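Local coordinates for ParB domain protein nuclease (Sulfolobus solfataricus, PDB 5K5D), which probably takes part in archaeal DNA segregation as a ParB-like, plasmid-partition type protein, at residues Y9-V14 with E76-K81. The protein carries 4 engineered substitutions. Residues are numbered along the deposited sequence; the frame is centred on the assembly and turned at random.
Sequences YTEEVV and EVKILK
The Y9 ring receives L80 over one face in a CH-pi contact: L80 CD1 lies 4.0 Å from the centroid of the Y9 ring. The methyl stands 28° off the ring normal, while L80 CD2 reaches Y9 CE1 at 3.5 Å. With Y9 CG between the backbone N and the carbonyl carbon (chi1 67°), the side chain lies beside that of L80, pointing the same way; the Y82 ring also meets the Y9 ring. L80 CD2 touches E11 CG as well. The E12 carboxylate comes to the K81 ammonium through OE2, a salt bridge of 3.1 Å between E12 OE2 and K81 NZ whose hydrogen bond is weak, and that oxygen also lies against K81 CE. Y57 OH, hydrogen-bonded to both E12 OE1 and K81 NZ, closes a three-cornered polar cluster. K81 gets there with CG anti to its backbone N (chi1 -169°) and a bend at chi3. An alanine in place of E12 would probably leave the K81 ammonium without its carboxylate mate and uncover the flank of I79 CG1, which E12 CG now meets. On the sheet face that carries T10, E12, V14, V77, I79 and K81, V14 CG2 packs on I79 CD1 at 4.1 Å. The other face bears E11, V13, K78 and L80; there E11 OE2 and K78 NZ form only a long salt bridge, 3.9 Å. V13 CG1 touches the E76 carboxylate, nearest at OE2. Six backbone hydrogen bonds join antiparallel pairs T10–K81, E12–I79 and V14–V77; both bonds of the E12–I79 pair are nearly straight. Strand 9-15 is an outermost strand of the four-stranded mixed sheet within this chain, in the ParB-like N-terminal region, while strand 76-82 lies inside it, parallel to strand 51-53 on its other side, where V77 packs on L51 and I79 on A53.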
# COMPACT_ATOMS: atom_id res chain seq x y z
N TYR B 9 16.64 4.05 -18.16
CA TYR B 9 17.12 5.21 -17.43
C TYR B 9 18.61 5.42 -17.64
O TYR B 9 19.32 4.53 -18.11
CB TYR B 9 16.82 5.08 -15.93
CG TYR B 9 17.58 3.97 -15.25
CD1 TYR B 9 18.88 4.18 -14.79
CD2 TYR B 9 17.01 2.72 -15.07
CE1 TYR B 9 19.58 3.17 -14.16
CE2 TYR B 9 17.71 1.70 -14.44
CZ TYR B 9 18.99 1.93 -13.99
OH TYR B 9 19.69 0.92 -13.36
N THR B 10 19.08 6.60 -17.27
CA THR B 10 20.49 6.91 -17.34
C THR B 10 20.94 7.48 -16.00
O THR B 10 20.14 8.04 -15.25
CB THR B 10 20.80 7.89 -18.48
OG1 THR B 10 19.95 9.05 -18.36
CG2 THR B 10 20.52 7.24 -19.83
N GLU B 11 22.22 7.30 -15.69
CA GLU B 11 22.76 7.76 -14.42
C GLU B 11 23.40 9.13 -14.61
O GLU B 11 24.25 9.30 -15.48
CB GLU B 11 23.79 6.76 -13.90
CG GLU B 11 23.82 6.60 -12.38
CD GLU B 11 24.53 7.73 -11.67
OE1 GLU B 11 25.20 8.54 -12.35
OE2 GLU B 11 24.42 7.82 -10.43
N GLU B 12 22.97 10.10 -13.81
CA GLU B 12 23.54 11.44 -13.91
C GLU B 12 23.54 12.19 -12.58
O GLU B 12 22.81 11.84 -11.65
CB GLU B 12 22.82 12.27 -14.99
CG GLU B 12 21.33 12.43 -14.78
CD GLU B 12 20.70 13.31 -15.85
OE1 GLU B 12 20.61 14.54 -15.63
OE2 GLU B 12 20.29 12.78 -16.90
N VAL B 13 24.38 13.22 -12.51
CA VAL B 13 24.46 14.06 -11.33
C VAL B 13 23.90 15.44 -11.66
O VAL B 13 24.19 16.01 -12.71
CB VAL B 13 25.90 14.22 -10.84
CG1 VAL B 13 25.94 15.10 -9.60
CG2 VAL B 13 26.51 12.86 -10.56
N VAL B 14 23.10 15.97 -10.74
CA VAL B 14 22.44 17.24 -10.96
C VAL B 14 22.49 18.08 -9.70
O VAL B 14 22.71 17.56 -8.61
CB VAL B 14 20.97 17.04 -11.36
CG1 VAL B 14 20.89 16.33 -12.71
CG2 VAL B 14 20.24 16.25 -10.30
N GLU B 76 24.67 18.64 -4.74
CA GLU B 76 24.28 17.89 -5.92
C GLU B 76 24.04 16.43 -5.60
O GLU B 76 24.68 15.86 -4.72
CB GLU B 76 25.31 18.05 -7.05
CG GLU B 76 26.67 17.44 -6.77
CD GLU B 76 27.65 17.67 -7.91
OE1 GLU B 76 27.55 18.73 -8.58
OE2 GLU B 76 28.52 16.80 -8.14
N VAL B 77 23.10 15.82 -6.31
CA VAL B 77 22.68 14.47 -5.99
C VAL B 77 22.69 13.56 -7.21
O VAL B 77 22.23 13.94 -8.29
CB VAL B 77 21.30 14.46 -5.29
CG1 VAL B 77 20.35 15.43 -5.96
CG2 VAL B 77 20.72 13.05 -5.23
N LYS B 78 23.22 12.36 -7.03
CA LYS B 78 23.22 11.34 -8.07
C LYS B 78 21.80 10.81 -8.22
O LYS B 78 21.14 10.51 -7.23
CB LYS B 78 24.17 10.20 -7.67
CG LYS B 78 25.60 10.64 -7.39
CD LYS B 78 26.24 9.87 -6.23
CE LYS B 78 26.49 8.41 -6.57
NZ LYS B 78 25.23 7.61 -6.65
N ILE B 79 21.34 10.70 -9.46
CA ILE B 79 20.00 10.19 -9.71
C ILE B 79 19.95 9.18 -10.86
O ILE B 79 20.89 9.04 -11.64
CB ILE B 79 18.99 11.33 -10.02
CG1 ILE B 79 19.32 12.00 -11.36
CG2 ILE B 79 18.97 12.34 -8.89
CD1 ILE B 79 18.28 13.03 -11.79
N LEU B 80 18.83 8.46 -10.93
CA LEU B 80 18.51 7.67 -12.10
C LEU B 80 17.36 8.36 -12.82
O LEU B 80 16.21 8.31 -12.37
CB LEU B 80 18.12 6.24 -11.71
CG LEU B 80 19.18 5.42 -10.97
CD1 LEU B 80 18.72 3.98 -10.78
CD2 LEU B 80 20.51 5.46 -11.71
N LYS B 81 17.68 9.03 -13.93
CA LYS B 81 16.66 9.69 -14.74
C LYS B 81 16.07 8.70 -15.72
O LYS B 81 16.73 8.26 -16.67
CB LYS B 81 17.25 10.89 -15.48
CG LYS B 81 16.20 11.77 -16.14
CD LYS B 81 16.81 12.95 -16.87
CE LYS B 81 17.53 12.51 -18.13
NZ LYS B 81 18.11 13.67 -18.86